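Local coordinates for uncharacterized protein (Nostoc punctiforme, PDB 2R3S), which is uncharacterised but probably transfers a methyl group from S-adenosylmethionine to a hydroxyl of an unidentified substrate, as O-methyltransferases do, at residues 98-103 and 134-139; 127-132 and 293-298; 146-151 and 174-179; 167-172 and 235-240; 241-246 and 270-275. One frame throughout, in Å; residues are numbered along the deposited sequence. Where two conformers were deposited one is given.

Contact 1 of 5, residues 98-103 and 134-139; sequences IEFLLS and HPVWVQ
The ring of Phe100 presents its edge to the backbone carbonyl of Val136, whose O lies near the ring plane, 3.6 Å from Phe100 CD1. Next to this, Trp137 meets the same ring obliquely: CZ3 of the indole approaches Phe100 CE1 at 3.9 Å, the two six-membered rings inclined at 36°. One face of the indole carries CG1 of its own neighbour Val136, while CG2 of that valine turns the other way to touch Phe100 CE1 at 3.7 Å. With CG anti to the backbone N (chi1 172°), the phenyl ring of Phe100 swings out from helix 98-101 and reaches over to helix 136-143. The contact therefore packs a short helix, beside which the second subunit lies, against the first turn of a helix in the O-methyltransferase domain. Cutting Phe100 back to an alanine would probably open a gap between the two helices and leave Val136 CG2 and the rim of the Trp137 indole without their neighbour. At the more exposed border, Gln139 bends at chi2 and brings OE1 to 3.7 Å from Glu99 CB, with no hydrogen bond joining the segments. The turn into helix 136-143 is fixed by His134, whose ND1 accepts from Val136 N at 3.2 Å, in the plane of the imidazole. Trp137 NE1 donates to Thr129 O, and Phe140 meets Phe100 edge-to-face.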
# COMPACT_ATOMS: atom_id res chain seq x y z
N ILE A 98 -12.79 -1.15 7.12
CA ILE A 98 -12.42 -1.31 5.71
C ILE A 98 -13.62 -1.08 4.76
O ILE A 98 -13.43 -0.82 3.58
CB ILE A 98 -11.76 -2.70 5.37
CG1 ILE A 98 -12.75 -3.87 5.57
CG2 ILE A 98 -10.47 -2.91 6.16
CD1 ILE A 98 -12.26 -5.23 4.88
N GLU A 99 -14.84 -1.19 5.27
CA GLU A 99 -16.01 -0.92 4.43
C GLU A 99 -16.07 0.50 3.89
O GLU A 99 -16.61 0.75 2.81
CB GLU A 99 -17.29 -1.28 5.17
CG GLU A 99 -17.51 -2.81 5.25
CD GLU A 99 -18.71 -3.20 6.14
OE1 GLU A 99 -19.53 -2.30 6.49
OE2 GLU A 99 -18.81 -4.41 6.50
N PHE A 100 -15.52 1.43 4.66
CA PHE A 100 -15.25 2.79 4.20
C PHE A 100 -13.84 2.91 3.63
O PHE A 100 -13.68 3.33 2.47
CB PHE A 100 -15.46 3.80 5.34
CG PHE A 100 -15.02 5.19 4.98
CD1 PHE A 100 -15.82 6.00 4.19
CD2 PHE A 100 -13.80 5.66 5.38
CE1 PHE A 100 -15.39 7.25 3.80
CE2 PHE A 100 -13.36 6.91 4.99
CZ PHE A 100 -14.16 7.71 4.20
N LEU A 101 -12.81 2.53 4.41
CA LEU A 101 -11.43 2.86 4.08
C LEU A 101 -10.95 2.22 2.79
O LEU A 101 -10.13 2.80 2.08
CB LEU A 101 -10.48 2.53 5.23
CG LEU A 101 -10.63 3.37 6.50
CD1 LEU A 101 -9.78 2.73 7.57
CD2 LEU A 101 -10.21 4.83 6.25
N LEU A 102 -11.50 1.05 2.47
CA LEU A 102 -11.20 0.35 1.23
C LEU A 102 -12.41 0.33 0.30
O LEU A 102 -12.47 -0.47 -0.60
CB LEU A 102 -10.69 -1.10 1.50
CG LEU A 102 -9.36 -1.18 2.28
CD1 LEU A 102 -8.82 -2.58 2.31
CD2 LEU A 102 -8.30 -0.20 1.74
N SER A 103 -13.35 1.24 0.48
CA SER A 103 -14.41 1.46 -0.50
C SER A 103 -13.81 1.98 -1.78
O SER A 103 -12.97 2.87 -1.76
CB SER A 103 -15.43 2.50 -0.03
OG SER A 103 -16.34 2.77 -1.09
N HIS A 134 -23.50 11.85 -1.52
CA HIS A 134 -22.62 10.78 -1.96
C HIS A 134 -22.75 9.64 -0.95
O HIS A 134 -22.73 9.89 0.27
CB HIS A 134 -21.17 11.28 -2.05
CG HIS A 134 -20.27 10.38 -2.85
ND1 HIS A 134 -20.02 9.07 -2.49
CD2 HIS A 134 -19.58 10.60 -3.99
CE1 HIS A 134 -19.21 8.53 -3.38
NE2 HIS A 134 -18.93 9.44 -4.31
N PRO A 135 -22.95 8.39 -1.43
CA PRO A 135 -23.20 7.27 -0.52
C PRO A 135 -22.00 6.83 0.33
O PRO A 135 -22.17 6.07 1.27
CB PRO A 135 -23.65 6.15 -1.46
CG PRO A 135 -22.99 6.47 -2.75
CD PRO A 135 -23.01 7.97 -2.85
N VAL A 136 -20.80 7.29 -0.00
CA VAL A 136 -19.62 6.97 0.79
C VAL A 136 -19.77 7.46 2.25
O VAL A 136 -19.14 6.91 3.14
CB VAL A 136 -18.30 7.44 0.11
CG1 VAL A 136 -18.03 8.95 0.32
CG2 VAL A 136 -17.13 6.57 0.56
N TRP A 137 -20.64 8.44 2.48
CA TRP A 137 -20.84 9.01 3.81
C TRP A 137 -21.80 8.21 4.66
O TRP A 137 -21.70 8.24 5.89
CB TRP A 137 -21.18 10.52 3.73
CG TRP A 137 -20.08 11.23 2.99
CD1 TRP A 137 -20.19 11.93 1.82
CD2 TRP A 137 -18.67 11.25 3.32
NE1 TRP A 137 -18.96 12.38 1.41
CE2 TRP A 137 -18.01 11.96 2.30
CE3 TRP A 137 -17.90 10.73 4.39
CZ2 TRP A 137 -16.62 12.17 2.31
CZ3 TRP A 137 -16.52 10.94 4.39
CH2 TRP A 137 -15.90 11.64 3.36
N VAL A 138 -22.65 7.41 4.01
CA VAL A 138 -23.42 6.38 4.72
C VAL A 138 -22.46 5.28 5.18
O VAL A 138 -22.53 4.86 6.33
CB VAL A 138 -24.58 5.83 3.87
CG1 VAL A 138 -25.41 4.74 4.63
CG2 VAL A 138 -25.47 6.98 3.43
N GLN A 139 -21.55 4.86 4.30
CA GLN A 139 -20.54 3.88 4.69
C GLN A 139 -19.65 4.42 5.81
O GLN A 139 -19.37 3.69 6.76
CB GLN A 139 -19.68 3.42 3.50
CG GLN A 139 -20.37 2.43 2.59
CD GLN A 139 -20.99 1.27 3.36
OE1 GLN A 139 -20.29 0.50 4.02
NE2 GLN A 139 -22.32 1.17 3.30

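Contact 2 of 5, residues 127-132 and 293-298; sequences EGTLSP and ATTPNG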
# COMPACT_ATOMS: atom_id res chain seq x y z
N GLU A 127 -17.11 16.30 -8.13
CA GLU A 127 -16.45 16.92 -7.04
C GLU A 127 -16.01 15.84 -6.08
O GLU A 127 -16.05 16.04 -4.88
CB GLU A 127 -17.44 17.82 -6.36
CG GLU A 127 -17.97 18.91 -7.27
CD GLU A 127 -18.88 19.83 -6.50
OE1 GLU A 127 -19.99 19.38 -6.07
OE2 GLU A 127 -18.46 21.00 -6.30
N GLY A 128 -15.60 14.70 -6.63
CA GLY A 128 -15.22 13.53 -5.87
C GLY A 128 -16.29 13.18 -4.85
O GLY A 128 -17.46 13.04 -5.17
N THR A 129 -15.87 13.09 -3.60
CA THR A 129 -16.75 12.67 -2.52
C THR A 129 -17.66 13.78 -2.04
O THR A 129 -18.49 13.55 -1.17
CB THR A 129 -15.91 12.19 -1.30
OG1 THR A 129 -15.03 13.24 -0.88
CG2 THR A 129 -15.13 10.92 -1.63
N LEU A 130 -17.51 14.98 -2.60
CA LEU A 130 -18.31 16.14 -2.20
C LEU A 130 -19.60 16.31 -3.03
O LEU A 130 -20.35 17.25 -2.79
CB LEU A 130 -17.45 17.41 -2.23
CG LEU A 130 -16.16 17.33 -1.38
CD1 LEU A 130 -15.62 18.70 -1.04
CD2 LEU A 130 -16.33 16.49 -0.06
N SER A 131 -19.87 15.41 -3.98
CA SER A 131 -21.15 15.46 -4.70
C SER A 131 -22.31 15.26 -3.71
O SER A 131 -22.16 14.54 -2.73
CB SER A 131 -21.22 14.46 -5.86
OG SER A 131 -21.09 13.12 -5.43
N PRO A 132 -23.45 15.95 -3.94
CA PRO A 132 -24.60 15.83 -3.05
C PRO A 132 -25.03 14.39 -2.75
O PRO A 132 -25.13 13.56 -3.67
CB PRO A 132 -25.70 16.56 -3.82
CG PRO A 132 -24.96 17.60 -4.55
CD PRO A 132 -23.72 16.93 -5.02
N ALA A 293 -6.56 13.45 -3.19
CA ALA A 293 -7.09 12.37 -4.01
C ALA A 293 -8.61 12.40 -4.15
O ALA A 293 -9.13 11.99 -5.17
CB ALA A 293 -6.63 10.99 -3.48
N THR A 294 -9.32 12.91 -3.14
CA THR A 294 -10.75 12.67 -3.04
C THR A 294 -11.65 13.91 -3.10
O THR A 294 -12.85 13.76 -3.24
CB THR A 294 -11.11 11.92 -1.75
OG1 THR A 294 -10.80 12.73 -0.61
CG2 THR A 294 -10.42 10.55 -1.66
N THR A 295 -11.09 15.10 -2.93
CA THR A 295 -11.83 16.36 -2.89
C THR A 295 -11.15 17.35 -3.87
O THR A 295 -9.97 17.17 -4.22
CB THR A 295 -11.88 16.99 -1.48
OG1 THR A 295 -10.61 17.56 -1.15
CG2 THR A 295 -12.28 15.99 -0.38
N PRO A 296 -11.92 18.34 -4.39
CA PRO A 296 -11.31 19.33 -5.30
C PRO A 296 -10.32 20.32 -4.68
O PRO A 296 -9.37 20.67 -5.35
CB PRO A 296 -12.54 20.07 -5.91
CG PRO A 296 -13.73 19.13 -5.63
CD PRO A 296 -13.38 18.52 -4.29
N ASN A 297 -10.57 20.80 -3.47
CA ASN A 297 -9.80 21.84 -2.80
C ASN A 297 -9.61 21.58 -1.30
O ASN A 297 -9.31 22.51 -0.55
CB ASN A 297 -10.50 23.22 -2.91
CG ASN A 297 -11.23 23.45 -4.24
OD1 ASN A 297 -10.60 23.52 -5.31
ND2 ASN A 297 -12.56 23.63 -4.17
N GLY A 298 -9.87 20.36 -0.82
CA GLY A 298 -9.75 20.08 0.61
C GLY A 298 -8.27 20.00 1.03
O GLY A 298 -7.41 19.90 0.17
O HOH W 1 -13.00 12.90 0.99
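Thr129 N donates to Thr294 O at 3.1 Å, with an N-H...O angle of 171°, and so ties a short 3-10 turn to the C-terminal end of helix 282-294. The carbonyl is approached almost head-on, and Gly128 CA adds a CA-H...O contact to the same Thr294 O at 3.5 Å. Gly128 has a positive phi, and a side chain on it would run into that oxygen. The hydroxyls of the two threonines share a water, which lies 2.8 Å from Thr129 OG1 and donates to Thr294 OG1 at 2.7 Å; Val290 O is a further partner of Thr294 OG1. Thr295, the first residue past the helix, forms an ST motif: its OG1 sits between the backbone N and the carbonyl carbon (chi1 74°), which turns it to accept from Gly298 N at 2.9 Å and leaves the methyl CG2 facing the 3-10 turn, near Thr129 OG1 and Leu130 CD2. The same hydroxyl also bonds to Met291 O. A valine in place of Thr295 would probably leave Gly298 N without its acceptor and let the chain after the helix shift. Gly298 O is bonded to Arg54 NH2 of the second subunit. The outer border is apolar, where Pro296 fits against Glu127 and Leu130, with Pro296 CD 4.0 Å from Leu130 CD1.

Contact 3 of 5, residues 146-151 and 174-179; sequences PMMANP and ASHGLF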
# COMPACT_ATOMS: atom_id res chain seq x y z
N PRO A 146 -17.22 3.18 15.51
CA PRO A 146 -16.48 2.59 16.63
C PRO A 146 -15.26 3.38 17.13
O PRO A 146 -15.11 3.56 18.34
CB PRO A 146 -16.06 1.21 16.09
CG PRO A 146 -17.14 0.89 15.08
CD PRO A 146 -17.43 2.20 14.43
N MSE A 147 -14.45 3.89 16.22
CA MSE A 147 -13.31 4.71 16.58
C MSE A 147 -13.66 6.12 17.00
O MSE A 147 -12.78 6.85 17.47
CB MSE A 147 -12.31 4.79 15.43
CG MSE A 147 -11.72 3.44 15.08
SE MSE A 147 -12.88 2.58 13.78
CE MSE A 147 -12.38 3.83 12.31
N MSE A 148 -14.91 6.55 16.78
CA MSE A 148 -15.29 7.94 17.08
C MSE A 148 -16.01 8.04 18.42
O MSE A 148 -16.23 9.13 18.94
CB MSE A 148 -16.16 8.54 15.97
CG MSE A 148 -15.48 8.69 14.63
SE MSE A 148 -13.68 9.53 14.65
CE MSE A 148 -13.21 9.00 12.84
N ALA A 149 -16.33 6.89 18.99
CA ALA A 149 -17.05 6.83 20.26
C ALA A 149 -16.27 7.50 21.40
O ALA A 149 -16.81 8.33 22.13
CB ALA A 149 -17.37 5.38 20.61
N ASN A 150 -14.99 7.17 21.52
CA ASN A 150 -14.17 7.70 22.60
C ASN A 150 -13.95 9.20 22.44
O ASN A 150 -14.17 9.97 23.37
CB ASN A 150 -12.83 6.95 22.73
CG ASN A 150 -11.95 7.50 23.86
OD1 ASN A 150 -12.37 7.50 25.02
ND2 ASN A 150 -10.76 8.00 23.52
N PRO A 151 -13.52 9.64 21.24
CA PRO A 151 -13.36 11.09 21.11
C PRO A 151 -14.65 11.87 21.34
O PRO A 151 -14.58 12.95 21.88
CB PRO A 151 -12.86 11.28 19.69
CG PRO A 151 -12.42 9.94 19.23
CD PRO A 151 -13.15 8.92 20.02
N ALA A 174 -23.07 15.72 10.97
CA ALA A 174 -23.29 14.82 12.08
C ALA A 174 -22.85 13.36 11.80
O ALA A 174 -22.41 12.66 12.71
CB ALA A 174 -24.76 14.89 12.49
N SER A 175 -22.94 12.90 10.56
CA SER A 175 -22.46 11.57 10.20
C SER A 175 -23.15 10.52 11.08
O SER A 175 -24.38 10.49 11.14
CB SER A 175 -20.91 11.53 10.27
OG SER A 175 -20.40 10.24 10.03
N HIS A 176 -22.39 9.65 11.74
CA HIS A 176 -22.89 8.72 12.77
C HIS A 176 -23.63 9.37 13.95
O HIS A 176 -24.29 8.67 14.74
CB HIS A 176 -21.72 7.90 13.33
CG HIS A 176 -20.50 8.72 13.56
ND1 HIS A 176 -20.35 9.53 14.66
CD2 HIS A 176 -19.40 8.93 12.79
CE1 HIS A 176 -19.21 10.19 14.57
NE2 HIS A 176 -18.62 9.85 13.44
N GLY A 177 -23.47 10.68 14.10
CA GLY A 177 -24.09 11.44 15.17
C GLY A 177 -23.51 11.35 16.57
O GLY A 177 -24.03 11.96 17.50
N LEU A 178 -22.40 10.64 16.74
CA LEU A 178 -21.90 10.36 18.10
C LEU A 178 -21.42 11.61 18.86
O LEU A 178 -21.47 11.64 20.09
CB LEU A 178 -20.80 9.28 18.09
CG LEU A 178 -21.16 7.87 17.60
CD1 LEU A 178 -20.04 6.88 17.89
CD2 LEU A 178 -22.48 7.38 18.19
N PHE A 179 -20.93 12.63 18.16
CA PHE A 179 -20.46 13.85 18.86
C PHE A 179 -21.60 14.59 19.57
O PHE A 179 -21.55 14.78 20.78
CB PHE A 179 -19.64 14.76 17.93
CG PHE A 179 -18.32 14.13 17.54
CD1 PHE A 179 -17.20 14.25 18.38
CD2 PHE A 179 -18.20 13.37 16.39
CE1 PHE A 179 -15.99 13.65 18.05
CE2 PHE A 179 -16.98 12.76 16.05
CZ PHE A 179 -15.88 12.91 16.88
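The loop after strand 168-172, the first strand of the Rossmann-like methyltransferase sheet, meets the start of helix 149-159 here. In this fold that loop commonly borders the S-adenosylmethionine site, and a bond from Ser175 N to Asp196 OD2 ties it to the end of neighbouring strand 191-196. It folds as a type II' turn from Ala174 to Gly177, closed by Gly177 N on Ala174 O, and Gly177 is the N-cap of helix 178-186. His176 ND1 accepts from Leu178 N at 3.1 Å, close to the imidazole plane, which steadies the ring. Across the contact the selenomethionine Met148 crosses that ring at about a right angle, its CG 3.6 Å from His176 NE2, before the chain bends at chi2 (-48°) and carries its end away. Leu178 reaches over with CD1 to the backbone of Ala149, 3.8 Å from Ala149 CA. Phe179 lies between Met148 and Pro151, meeting both obliquely: its CE2 is 4.3 Å from Met148 CB, and its CE1 is 4.0 Å from Pro151 C.

Contact 4 of 5, residues 167-172 and 235-240; sequences LKVLDI and LVLLPN. With EDO (1,2-ethanediol), chain E.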
# COMPACT_ATOMS: atom_id res chain seq x y z
N LEU A 167 -27.80 24.19 26.14
CA LEU A 167 -29.17 23.82 26.00
C LEU A 167 -29.47 23.58 24.52
O LEU A 167 -30.39 22.83 24.20
CB LEU A 167 -30.09 24.90 26.62
CG LEU A 167 -29.88 25.29 28.11
CD1 LEU A 167 -31.09 26.08 28.61
CD2 LEU A 167 -29.63 24.12 29.06
N LYS A 168 -28.69 24.17 23.61
CA LYS A 168 -28.93 23.99 22.18
C LYS A 168 -27.65 23.74 21.36
O LYS A 168 -26.74 24.57 21.33
CB LYS A 168 -29.71 25.17 21.62
CG LYS A 168 -30.54 24.84 20.40
CD LYS A 168 -31.36 26.01 19.94
CE LYS A 168 -31.96 25.73 18.57
NZ LYS A 168 -32.76 26.85 18.07
N VAL A 169 -27.61 22.60 20.67
CA VAL A 169 -26.42 22.09 20.00
C VAL A 169 -26.68 21.81 18.52
O VAL A 169 -27.69 21.23 18.15
CB VAL A 169 -25.90 20.78 20.68
CG1 VAL A 169 -24.58 20.31 20.03
CG2 VAL A 169 -25.73 20.99 22.16
N LEU A 170 -25.79 22.29 17.67
CA LEU A 170 -25.83 22.01 16.26
C LEU A 170 -24.62 21.11 15.99
O LEU A 170 -23.50 21.43 16.43
CB LEU A 170 -25.72 23.30 15.44
CG LEU A 170 -25.92 23.26 13.93
CD1 LEU A 170 -27.33 22.83 13.54
CD2 LEU A 170 -25.57 24.63 13.33
N ASP A 171 -24.86 19.99 15.29
CA ASP A 171 -23.80 19.06 14.89
C ASP A 171 -23.73 19.01 13.38
O ASP A 171 -24.52 18.31 12.76
CB ASP A 171 -24.05 17.67 15.49
CG ASP A 171 -22.81 16.76 15.46
OD1 ASP A 171 -21.80 17.14 14.82
OD2 ASP A 171 -22.86 15.66 16.07
N ILE A 172 -22.77 19.74 12.79
CA ILE A 172 -22.67 19.90 11.34
C ILE A 172 -21.80 18.80 10.70
O ILE A 172 -20.65 18.61 11.08
CB ILE A 172 -22.10 21.31 10.96
CG1 ILE A 172 -23.05 22.42 11.43
CG2 ILE A 172 -21.86 21.42 9.44
CD1 ILE A 172 -22.48 23.80 11.28
N LEU A 235 -23.65 25.76 21.28
CA LEU A 235 -22.51 24.93 20.89
C LEU A 235 -22.72 24.41 19.48
O LEU A 235 -23.79 23.88 19.16
CB LEU A 235 -22.39 23.80 21.90
CG LEU A 235 -21.34 22.71 21.73
CD1 LEU A 235 -19.95 23.31 21.73
CD2 LEU A 235 -21.49 21.68 22.85
N VAL A 236 -21.73 24.63 18.63
CA VAL A 236 -21.72 24.13 17.23
C VAL A 236 -20.50 23.21 17.01
O VAL A 236 -19.35 23.64 17.10
CB VAL A 236 -21.72 25.27 16.20
CG1 VAL A 236 -21.76 24.72 14.79
CG2 VAL A 236 -22.93 26.22 16.43
N LEU A 237 -20.76 21.94 16.75
CA LEU A 237 -19.72 20.95 16.51
C LEU A 237 -19.47 20.83 15.01
O LEU A 237 -20.41 20.75 14.23
CB LEU A 237 -20.13 19.59 17.06
CG LEU A 237 -20.77 19.58 18.44
CD1 LEU A 237 -21.01 18.15 18.88
CD2 LEU A 237 -19.89 20.33 19.40
N LEU A 238 -18.20 20.79 14.62
CA LEU A 238 -17.76 20.49 13.27
C LEU A 238 -16.74 19.31 13.28
O LEU A 238 -15.51 19.52 13.17
CB LEU A 238 -17.12 21.73 12.67
CG LEU A 238 -18.01 22.88 12.21
CD1 LEU A 238 -17.22 24.22 12.12
CD2 LEU A 238 -18.62 22.48 10.89
N PRO A 239 -17.24 18.07 13.40
CA PRO A 239 -16.35 16.92 13.39
C PRO A 239 -16.00 16.49 11.98
O PRO A 239 -16.88 16.21 11.20
CB PRO A 239 -17.17 15.84 14.11
CG PRO A 239 -18.57 16.39 14.25
CD PRO A 239 -18.65 17.66 13.52
N ASN A 240 -14.71 16.45 11.65
CA ASN A 240 -14.21 15.96 10.36
C ASN A 240 -14.98 16.50 9.13
O ASN A 240 -15.28 15.75 8.17
CB ASN A 240 -14.14 14.41 10.33
CG ASN A 240 -13.00 13.86 11.16
OD1 ASN A 240 -11.83 14.19 10.94
ND2 ASN A 240 -13.33 12.98 12.12
C1 EDO E . -17.96 13.66 10.09
O1 EDO E . -18.60 14.99 9.99
C2 EDO E . -18.02 12.76 8.85
O2 EDO E . -16.98 12.93 7.87
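Leu170 is gripped through both its N and its O: the N donates to Leu235 O at 3.0 Å and the O accepts from Leu237 N at 2.8 Å. Ile172 N continues the parallel ladder to Leu237 O at 2.9 Å, whereas the bond from Leu235 N to Lys168 O is weak. On one face Leu170 and Val236 lie side by side, and Ile172, its CG1 anti to the carbonyl carbon (chi1 -63°), carries CD1 to Val236 CG1 at 3.7 Å. Ile172 also runs alongside Leu238. On the other face Val169 meets Leu235 and Leu237, next to the carboxylate of Asp171. Asp171 OD1 is buried without a polar partner, 3.4 Å from Pro239 CG, while OD2 is held by Gly180 N. Beyond the strand end, ethanediol, probably from the crystallisation liquor, lies by Pro239 and Asn240 and may mark a pocket. These are central strands of the seven-stranded methyltransferase sheet, flanked by strands 191-196 and 265-271; helix 247-260 packs on the Val236 face and helix 178-186 on the Asp171 face.

Contact 5 of 5, residues 241-246 and 270-275; sequences FLHHFD and FDFIPN
His243 projects from a 3-10 turn toward Asp271 at the end of strand 265-271. Its CB lies 3.6 Å from Asp271 OD1. The chi1 of 55° sets CG between the backbone N and the carbonyl carbon, turning the ND1 edge of the ring to the aspartate. From there ND1 donates to Asp271 OD1, the oxygen lying near the imidazole plane at its edge; the modelled length, 2.4 Å, is very short and doubtful. The carboxylate itself stands almost perpendicular to the ring, the planes 87° apart. CE1 comes within 3.3 Å of Asp271 OD1, and at the far side of the ring CD2 sits over the centre of the His244 imidazole, 3.4 Å above its plane. Asp271 OD1 is held a second time by Phe272 N, at 2.9 Å through its anti lone pair, so the histidine meets an oxygen already fixed by backbone. OD2 accepts a hydrogen bond from a water at 2.7 Å, and that water accepts from Leu242 N, bridging turn and strand. In O-methyltransferases of this fold the catalytic histidine sits in the loop after the strand corresponding to 233-239; the His243-Asp271 pair is consistent with that arrangement, though a catalytic role is not established. The turn links strand 233-239 to helix 247-260, on which Leu242 packs; Phe287 and Met291 of helix 282-294 lie against His243, and Tyr306 of helix 303-312 against Asp271.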
# COMPACT_ATOMS: atom_id res chain seq x y z
N PHE A 241 -15.25 17.81 9.15
CA PHE A 241 -15.94 18.47 8.04
C PHE A 241 -15.08 19.45 7.29
O PHE A 241 -15.06 19.44 6.07
CB PHE A 241 -17.18 19.22 8.55
CG PHE A 241 -18.18 19.56 7.44
CD1 PHE A 241 -18.60 18.60 6.53
CD2 PHE A 241 -18.72 20.84 7.34
CE1 PHE A 241 -19.52 18.90 5.53
CE2 PHE A 241 -19.64 21.14 6.33
CZ PHE A 241 -20.03 20.17 5.44
N LEU A 242 -14.39 20.32 8.00
CA LEU A 242 -13.81 21.49 7.34
C LEU A 242 -12.71 21.15 6.36
O LEU A 242 -12.56 21.84 5.36
CB LEU A 242 -13.30 22.52 8.36
CG LEU A 242 -14.34 23.35 9.13
CD1 LEU A 242 -13.57 24.34 9.98
CD2 LEU A 242 -15.36 24.06 8.19
N HIS A 243 -11.96 20.07 6.62
CA HIS A 243 -10.88 19.63 5.72
C HIS A 243 -11.23 19.34 4.27
O HIS A 243 -10.33 19.30 3.41
CB HIS A 243 -10.12 18.41 6.31
CG HIS A 243 -10.97 17.22 6.67
ND1 HIS A 243 -10.92 16.63 7.91
CD2 HIS A 243 -11.83 16.47 5.93
CE1 HIS A 243 -11.71 15.57 7.93
NE2 HIS A 243 -12.29 15.46 6.74
N HIS A 244 -12.51 19.12 3.98
CA HIS A 244 -13.00 18.89 2.59
C HIS A 244 -13.05 20.12 1.68
O HIS A 244 -13.12 19.99 0.46
CB HIS A 244 -14.41 18.32 2.65
CG HIS A 244 -14.48 16.98 3.32
ND1 HIS A 244 -15.06 16.80 4.55
CD2 HIS A 244 -14.00 15.77 2.94
CE1 HIS A 244 -14.96 15.52 4.89
NE2 HIS A 244 -14.31 14.88 3.94
N PHE A 245 -13.02 21.32 2.25
CA PHE A 245 -13.33 22.52 1.45
C PHE A 245 -12.16 23.49 1.39
O PHE A 245 -11.32 23.47 2.27
CB PHE A 245 -14.56 23.19 2.07
CG PHE A 245 -15.69 22.22 2.33
CD1 PHE A 245 -16.46 21.74 1.30
CD2 PHE A 245 -15.94 21.76 3.61
CE1 PHE A 245 -17.50 20.84 1.54
CE2 PHE A 245 -16.94 20.86 3.86
CZ PHE A 245 -17.73 20.39 2.83
N ASP A 246 -12.10 24.33 0.34
CA ASP A 246 -11.14 25.46 0.35
C ASP A 246 -11.43 26.43 1.48
O ASP A 246 -12.47 26.36 2.15
CB ASP A 246 -10.98 26.17 -1.02
CG ASP A 246 -12.28 26.73 -1.57
OD1 ASP A 246 -13.10 27.27 -0.81
OD2 ASP A 246 -12.47 26.64 -2.80
N PHE A 270 -13.26 19.37 15.34
CA PHE A 270 -12.56 18.11 15.61
C PHE A 270 -12.05 17.63 14.25
O PHE A 270 -12.82 17.42 13.34
CB PHE A 270 -13.48 17.10 16.28
CG PHE A 270 -12.86 15.73 16.46
CD1 PHE A 270 -12.00 15.48 17.50
CD2 PHE A 270 -13.16 14.69 15.58
CE1 PHE A 270 -11.42 14.21 17.66
CE2 PHE A 270 -12.58 13.44 15.75
CZ PHE A 270 -11.72 13.21 16.79
N ASP A 271 -10.73 17.52 14.10
CA ASP A 271 -10.16 17.36 12.77
C ASP A 271 -8.70 16.93 12.86
O ASP A 271 -8.17 16.78 13.94
CB ASP A 271 -10.33 18.67 11.97
CG ASP A 271 -10.68 18.45 10.49
OD1 ASP A 271 -9.94 17.71 9.79
OD2 ASP A 271 -11.68 19.05 10.02
N PHE A 272 -8.09 16.68 11.70
CA PHE A 272 -6.66 16.39 11.59
C PHE A 272 -5.94 17.72 11.46
O PHE A 272 -6.08 18.39 10.43
CB PHE A 272 -6.36 15.57 10.33
CG PHE A 272 -6.85 14.17 10.39
CD1 PHE A 272 -6.19 13.23 11.15
CD2 PHE A 272 -7.97 13.78 9.69
CE1 PHE A 272 -6.65 11.92 11.21
CE2 PHE A 272 -8.43 12.48 9.76
CZ PHE A 272 -7.77 11.55 10.53
N ILE A 273 -5.20 18.10 12.50
CA ILE A 273 -4.52 19.40 12.49
C ILE A 273 -3.02 19.15 12.59
O ILE A 273 -2.48 18.97 13.67
CB ILE A 273 -5.02 20.34 13.62
CG1 ILE A 273 -6.56 20.42 13.62
CG2 ILE A 273 -4.44 21.73 13.41
CD1 ILE A 273 -7.15 21.07 14.88
N PRO A 274 -2.35 19.07 11.45
CA PRO A 274 -0.90 18.94 11.47
C PRO A 274 -0.18 20.14 12.08
O PRO A 274 -0.69 21.28 12.02
CB PRO A 274 -0.53 18.82 10.00
CG PRO A 274 -1.70 19.28 9.26
CD PRO A 274 -2.88 19.04 10.08
N ASN A 275 1.02 19.88 12.62
CA ASN A 275 1.94 20.95 13.00
C ASN A 275 2.28 21.80 11.79
O ASN A 275 2.05 21.39 10.65
CB ASN A 275 3.21 20.39 13.64
CG ASN A 275 2.92 19.61 14.90
OD1 ASN A 275 2.02 19.97 15.66
ND2 ASN A 275 3.62 18.50 15.10
O HOH W 2 -14.07 20.02 10.87

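How the contacts relate
Contacts 3, 4 and 5 surround the C-terminal ends of the central parallel strands: contact 4 pairs strands 168-172 and 233-239, contact 5 joins the loop after 233-239 to neighbouring strand 265-271, and contact 3 packs helices 149-159 and 178-186 beside them, its centre 12 Å from that of contact 4. Contacts 1 and 2, centres 14 Å apart, lie toward the second subunit, and both touch it. Along the chain contacts 1 and 2 interleave, as do 3 and 4, while 3, 4 and 5 are nested within the loop that contact 2 closes. Trp137 touching His244 joins contact 1 to contact 5, linking helix 136-143 to the probable active-site end of the sheet.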